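Cell division control protein 13 (Saccharomyces cerevisiae, PDB 4HCE) helps maintain telomeres, its OB2 domain, an OB fold, forming a dimer that is required for productive binding of Stn1. Local coordinates at residues Val57-Pro60 with Gly61-Cys64; Val68-Thr71 with Arg72-Cys76; Asp87-Ser90 with Asp91-Leu94. All coordinates share one frame; numbering follows the deposited sequence.

Contact 1: residues Val57-Pro60 with Gly61-Cys64; sequences VLVP and GVNC
With chi1 at 61°, C64 places SG between its own backbone N and carbonyl carbon, which brings the sulfur against the proline side of the turn: SG lies 3.6 Å from P60 N and 4.1 Å from P60 CD. L58 meets the same sulfur, its CG beside the backbone N (chi1 -66°) and its CD2 4.2 Å from C64 SG. The segment 57-64 is a tight reversal in the loop that leads into strand 65-69 of the OB fold, and V59-P60-G61-V62 forms a type II beta turn at its bend. V62 N donates to V59 O at 3.0 Å, and N63 N reaches that oxygen too, at 2.8 Å and nearly along the C=O axis, so a single carbonyl is gripped by two amides. G61 is suited to its corner: with phi at 93°, any CB would be jammed against P60 O. N63 turns its side chain back toward residues 57-59, crossing V59 at about a right angle; N63 CB lies close to V59 O, while ND2 sits 3.8 Å from V59 CG1 and beside V57 O, though the angle there is too poor for a hydrogen bond. Replacing N63 by an alanine takes the amide away, which would probably open a gap beside V57 O and V59 CG1 and let V59 turn more freely. Outside the turn, N63 O accepts from T47 OG1 of strand 42-47, and L58 packs on M120 of the second subunit, as V57 does on its L109, which puts this loop at the dimer interface. Closing the stretch beyond the bend, G61 N donates to C64 O at 2.8 Å.

Contact 2: residues Val68-Thr71 with Arg72-Cys76; sequences VIPT and RERIC
Two hydrogen bonds tie T71 to the first turn of helix 72-79. One uses the side chain: T71 OG1 accepts from R74 N at 3.2 Å with an N-H...O angle of 157°. A chi1 of 58° sets the hydroxyl oxygen between T71's backbone N and carbonyl carbon, turned to the amides that open the helix. The other uses the backbone, I75 N donating to T71 O at 3.1 Å; I75 CG1 also rests against that oxygen, 3.3 Å from T71 O.

Apolar packing comes from the strand end. I69 holds CG2 over the helix, where it meets two residues at once, R74 CG at 3.6 Å and I75 CG1 at 3.6 Å; the I69 and R74 side chains cross at about a right angle. I69 and I75 also both pack on L42 of strand 42-47.

Charge lies further out. R74 bends at chi2, and its guanidinium leaves T71 to form a salt bridge with E77 through NH1 and to donate from NH2 to L125 O.

The whole is a strand-to-helix junction closed by a threonine N-cap, where strand 65-69 of the OB fold passes into helix 72-79.

Contact 3: residues Asp87-Ser90 with Asp91-Leu94; sequences DKIS and DILL
I89 lays CG2 against L93 CD1 at 3.6 Å, the two side chains running side by side and pointing the same way, one turn apart on the buried face of helix 86-92. F79 of helix 72-79 packs on both, and strand 16-27 adds M26 against I89 and I23 against L93. I92 takes a neighbouring line: its CG1, beside the backbone N at chi1 -70°, comes to 3.2 Å from K88 O, and its CD1 touches I89 CD1 more loosely. Beneath these side chains the last turn keeps its helical bonds, D91 N to D87 O, I92 N to K88 O and L93 N to I89 O, the last at 2.8 Å. The helix then ends in a Schellman motif, with L94 at a positive phi of 61° turning the chain away, and L94 O accepts from K22 NZ of strand 16-27. The D91 carboxylate stands near D87 O without a bond, both being acceptors. On the solvent side, a water links two polar side chains: S90 OG donates to it at 2.6 Å, and it donates in turn to D91 OD1 at 2.8 Å.

How the contacts relate
Along the chain the contacts come in series: contact 1 in the loop before strand 65-69, contact 2 where that strand passes into helix 72-79, contact 3 at the end of helix 86-92. Strand 65-69 starts right after contact 1 and its end belongs to contact 2; the centres of these two contacts lie about 22 Å apart on opposite sides of the chain's centre. Contacts 2 and 3 are closer, centres about 15 Å apart and nearest atoms about 6 Å, on successive helices that both lie between strands 65-69 and 101-110 of the OB fold. Only contact 1 meets the second subunit, so of the three it is the 57-64 loop that takes part in the dimer interface.

Contact 1: residues Val57-Pro60 with Gly61-Cys64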
loop_
_atom_site.group_PDB
_atom_site.type_symbol
_atom_site.label_atom_id
_atom_site.label_comp_id
_atom_site.label_asym_id
_atom_site.label_seq_id
_atom_site.Cartn_x
_atom_site.Cartn_y
_atom_site.Cartn_z
ATOM N N VAL B 57 6.971 6.863 13.076
ATOM C CA VAL B 57 6.999 6.573 11.667
ATOM C C VAL B 57 6.378 5.187 11.504
ATOM O O VAL B 57 6.890 4.194 12.023
ATOM C CB VAL B 57 8.435 6.590 11.114
ATOM C CG1 VAL B 57 8.439 6.142 9.663
ATOM C CG2 VAL B 57 9.075 7.972 11.287
ATOM N N LEU B 58 5.271 5.129 10.783
ATOM C CA LEU B 58 4.606 3.866 10.536
ATOM C C LEU B 58 5.419 3.054 9.549
ATOM O O LEU B 58 5.937 3.598 8.560
ATOM C CB LEU B 58 3.204 4.104 9.972
ATOM C CG LEU B 58 2.169 4.780 10.868
ATOM C CD1 LEU B 58 0.811 4.793 10.175
ATOM C CD2 LEU B 58 2.113 4.029 12.187
ATOM N N VAL B 59 5.541 1.765 9.817
ATOM C CA VAL B 59 6.061 0.836 8.829
ATOM C C VAL B 59 5.201 -0.431 8.846
ATOM O O VAL B 59 5.333 -1.276 9.734
ATOM C CB VAL B 59 7.631 0.685 8.884
ATOM C CG1 VAL B 59 8.202 0.866 10.281
ATOM C CG2 VAL B 59 8.148 -0.573 8.217
ATOM N N PRO B 60 4.222 -0.497 7.914
ATOM C CA PRO B 60 3.294 -1.625 7.742
ATOM C C PRO B 60 4.045 -2.936 7.641
ATOM O O PRO B 60 5.003 -3.051 6.870
ATOM C CB PRO B 60 2.614 -1.333 6.405
ATOM C CG PRO B 60 2.704 0.155 6.241
ATOM C CD PRO B 60 3.915 0.625 6.999
ATOM N N GLY B 61 3.640 -3.913 8.444
ATOM C CA GLY B 61 4.326 -5.189 8.437
ATOM C C GLY B 61 5.422 -5.306 9.465
ATOM O O GLY B 61 5.927 -6.401 9.685
ATOM N N VAL B 62 5.833 -4.197 10.076
ATOM C CA VAL B 62 6.756 -4.294 11.208
ATOM C C VAL B 62 6.230 -3.597 12.456
ATOM O O VAL B 62 6.441 -4.060 13.561
ATOM C CB VAL B 62 8.239 -3.931 10.837
ATOM C CG1 VAL B 62 8.392 -3.540 9.389
ATOM C CG2 VAL B 62 8.880 -2.918 11.781
ATOM N N ASN B 63 5.452 -2.549 12.242
ATOM C CA ASN B 63 5.094 -1.568 13.250
ATOM C C ASN B 63 3.613 -1.549 13.518
ATOM O O ASN B 63 3.158 -1.064 14.540
ATOM C CB ASN B 63 5.352 -0.192 12.630
ATOM C CG ASN B 63 5.961 0.715 13.594
ATOM O OD1 ASN B 63 6.294 0.275 14.685
ATOM N ND2 ASN B 63 6.134 1.946 13.235
ATOM N N CYS B 64 2.877 -1.999 12.510
ATOM C CA CYS B 64 1.457 -1.849 12.415
ATOM C C CYS B 64 1.076 -2.780 11.292
ATOM O O CYS B 64 1.946 -3.322 10.605
ATOM C CB CYS B 64 1.100 -0.401 12.058
ATOM S SG CYS B 64 1.738 0.234 10.471
#

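Contact 2: residues Val68-Thr71 with Arg72-Cys76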
loop_
_atom_site.group_PDB
_atom_site.type_symbol
_atom_site.label_atom_id
_atom_site.label_comp_id
_atom_site.label_asym_id
_atom_site.label_seq_id
_atom_site.Cartn_x
_atom_site.Cartn_y
_atom_site.Cartn_z
ATOM N N VAL B 68 -6.933 -3.393 4.218
ATOM C CA VAL B 68 -7.622 -2.904 3.053
ATOM C C VAL B 68 -9.115 -3.095 3.224
ATOM O O VAL B 68 -9.567 -4.136 3.751
ATOM C CB VAL B 68 -7.100 -3.515 1.708
ATOM C CG1 VAL B 68 -5.579 -3.499 1.644
ATOM C CG2 VAL B 68 -7.569 -4.940 1.519
ATOM N N ILE B 69 -9.858 -2.050 2.843
ATOM C CA ILE B 69 -11.304 -2.108 2.583
ATOM C C ILE B 69 -11.378 -2.184 1.058
ATOM O O ILE B 69 -11.226 -1.171 0.377
ATOM C CB ILE B 69 -12.056 -0.836 3.048
ATOM C CG1 ILE B 69 -11.434 -0.236 4.315
ATOM C CG2 ILE B 69 -13.550 -1.114 3.219
ATOM C CD1 ILE B 69 -11.714 -0.977 5.607
ATOM N N PRO B 70 -11.574 -3.391 0.515
ATOM C CA PRO B 70 -11.339 -3.687 -0.919
ATOM C C PRO B 70 -12.283 -3.093 -1.997
ATOM O O PRO B 70 -11.849 -2.904 -3.142
ATOM C CB PRO B 70 -11.344 -5.223 -0.992
ATOM C CG PRO B 70 -11.851 -5.717 0.322
ATOM C CD PRO B 70 -11.974 -4.579 1.299
ATOM N N THR B 71 -13.545 -2.818 -1.678
ATOM C CA THR B 71 -14.466 -2.280 -2.700
ATOM C C THR B 71 -15.180 -1.028 -2.166
ATOM O O THR B 71 -15.294 -0.839 -0.946
ATOM C CB THR B 71 -15.547 -3.326 -3.084
ATOM O OG1 THR B 71 -16.264 -3.686 -1.901
ATOM C CG2 THR B 71 -14.935 -4.593 -3.685
ATOM N N ARG B 72 -15.658 -0.180 -3.075
ATOM C CA ARG B 72 -16.527 0.961 -2.704
ATOM C C ARG B 72 -17.795 0.560 -1.934
ATOM O O ARG B 72 -18.231 1.260 -1.023
ATOM C CB ARG B 72 -16.907 1.763 -3.938
ATOM C CG ARG B 72 -15.740 2.559 -4.510
ATOM C CD ARG B 72 -16.132 3.185 -5.827
ATOM N NE ARG B 72 -16.339 2.145 -6.833
ATOM C CZ ARG B 72 -16.686 2.387 -8.089
ATOM N NH1 ARG B 72 -16.878 3.632 -8.495
ATOM N NH2 ARG B 72 -16.842 1.385 -8.938
ATOM N N GLU B 73 -18.357 -0.585 -2.300
ATOM C CA GLU B 73 -19.555 -1.107 -1.681
ATOM C C GLU B 73 -19.299 -1.429 -0.204
ATOM O O GLU B 73 -20.118 -1.122 0.664
ATOM C CB GLU B 73 -20.031 -2.357 -2.437
ATOM C CG GLU B 73 -21.190 -3.075 -1.767
ATOM C CD GLU B 73 -21.550 -4.393 -2.434
ATOM O OE1 GLU B 73 -22.697 -4.832 -2.248
ATOM O OE2 GLU B 73 -20.704 -5.004 -3.139
ATOM N N ARG B 74 -18.161 -2.056 0.062
ATOM C CA ARG B 74 -17.765 -2.352 1.423
ATOM C C ARG B 74 -17.454 -1.077 2.224
ATOM O O ARG B 74 -17.787 -0.983 3.396
ATOM C CB ARG B 74 -16.588 -3.338 1.430
ATOM C CG ARG B 74 -16.054 -3.672 2.808
ATOM C CD ARG B 74 -17.123 -4.333 3.669
ATOM N NE ARG B 74 -16.500 -4.934 4.840
ATOM C CZ ARG B 74 -17.150 -5.372 5.905
ATOM N NH1 ARG B 74 -18.471 -5.256 5.970
ATOM N NH2 ARG B 74 -16.472 -5.902 6.911
ATOM N N ILE B 75 -16.835 -0.090 1.580
ATOM C CA ILE B 75 -16.598 1.213 2.207
ATOM C C ILE B 75 -17.922 1.849 2.637
ATOM O O ILE B 75 -18.033 2.366 3.749
ATOM C CB ILE B 75 -15.835 2.157 1.252
ATOM C CG1 ILE B 75 -14.394 1.658 1.042
ATOM C CG2 ILE B 75 -15.853 3.616 1.733
ATOM C CD1 ILE B 75 -13.635 2.431 -0.026
ATOM N N CYS B 76 -18.912 1.802 1.750
ATOM C CA CYS B 76 -20.232 2.374 2.010
ATOM C C CYS B 76 -20.959 1.680 3.150
ATOM O O CYS B 76 -21.509 2.338 4.034
ATOM C CB CYS B 76 -21.087 2.373 0.736
ATOM S SG CYS B 76 -20.509 3.648 -0.399
#

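Contact 3: residues Asp87-Ser90 with Asp91-Leu94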
loop_
_atom_site.group_PDB
_atom_site.type_symbol
_atom_site.label_atom_id
_atom_site.label_comp_id
_atom_site.label_asym_id
_atom_site.label_seq_id
_atom_site.Cartn_x
_atom_site.Cartn_y
_atom_site.Cartn_z
ATOM N N ASP B 87 -12.123 13.658 6.399
ATOM C CA ASP B 87 -12.471 14.252 7.706
ATOM C C ASP B 87 -13.506 13.460 8.462
ATOM O O ASP B 87 -13.387 13.278 9.669
ATOM C CB ASP B 87 -13.001 15.678 7.554
ATOM C CG ASP B 87 -11.912 16.660 7.240
ATOM O OD1 ASP B 87 -12.245 17.793 6.832
ATOM O OD2 ASP B 87 -10.718 16.304 7.389
ATOM N N LYS B 88 -14.528 12.995 7.747
ATOM C CA LYS B 88 -15.619 12.283 8.381
ATOM C C LYS B 88 -15.242 10.857 8.759
ATOM O O LYS B 88 -15.652 10.386 9.801
ATOM C CB LYS B 88 -16.855 12.305 7.495
ATOM C CG LYS B 88 -17.425 13.690 7.334
ATOM C CD LYS B 88 -18.501 13.663 6.270
ATOM C CE LYS B 88 -19.389 14.887 6.361
ATOM N NZ LYS B 88 -20.325 14.759 5.219
ATOM N N ILE B 89 -14.452 10.186 7.918
ATOM C CA ILE B 89 -14.009 8.812 8.187
ATOM C C ILE B 89 -13.020 8.869 9.351
ATOM O O ILE B 89 -13.056 8.031 10.246
ATOM C CB ILE B 89 -13.361 8.125 6.943
ATOM C CG1 ILE B 89 -14.317 8.024 5.742
ATOM C CG2 ILE B 89 -12.762 6.770 7.285
ATOM C CD1 ILE B 89 -15.673 7.456 6.014
ATOM N N SER B 90 -12.158 9.878 9.345
ATOM C CA SER B 90 -11.263 10.135 10.470
ATOM C C SER B 90 -11.997 10.212 11.837
ATOM O O SER B 90 -11.596 9.543 12.796
ATOM C CB SER B 90 -10.449 11.409 10.224
ATOM O OG SER B 90 -9.653 11.690 11.347
ATOM N N ASP B 91 -13.060 11.015 11.918
ATOM C CA ASP B 91 -13.866 11.106 13.150
ATOM C C ASP B 91 -14.523 9.756 13.500
ATOM O O ASP B 91 -14.591 9.376 14.668
ATOM C CB ASP B 91 -14.971 12.169 13.025
ATOM C CG ASP B 91 -14.436 13.590 12.822
ATOM O OD1 ASP B 91 -13.246 13.859 13.075
ATOM O OD2 ASP B 91 -15.229 14.461 12.395
ATOM N N ILE B 92 -15.018 9.044 12.490
ATOM C CA ILE B 92 -15.694 7.778 12.723
ATOM C C ILE B 92 -14.704 6.757 13.260
ATOM O O ILE B 92 -15.046 5.962 14.117
ATOM C CB ILE B 92 -16.373 7.232 11.439
ATOM C CG1 ILE B 92 -17.579 8.103 11.047
ATOM C CG2 ILE B 92 -16.805 5.762 11.611
ATOM C CD1 ILE B 92 -17.979 7.930 9.588
ATOM N N LEU B 93 -13.485 6.775 12.734
ATOM C CA LEU B 93 -12.442 5.840 13.145
ATOM C C LEU B 93 -11.692 6.314 14.391
ATOM O O LEU B 93 -10.798 5.615 14.885
ATOM C CB LEU B 93 -11.449 5.640 12.004
ATOM C CG LEU B 93 -12.055 4.938 10.791
ATOM C CD1 LEU B 93 -11.002 4.821 9.705
ATOM C CD2 LEU B 93 -12.628 3.584 11.197
ATOM N N LEU B 94 -12.031 7.508 14.868
ATOM C CA LEU B 94 -11.475 8.052 16.115
ATOM C C LEU B 94 -9.946 8.243 16.102
ATOM O O LEU B 94 -9.280 8.065 17.144
ATOM C CB LEU B 94 -11.906 7.171 17.302
ATOM C CG LEU B 94 -13.416 6.983 17.448
ATOM C CD1 LEU B 94 -13.725 5.659 18.143
ATOM C CD2 LEU B 94 -14.071 8.150 18.188
HETATM O O HOH W 1 -10.787 12.685 13.461
#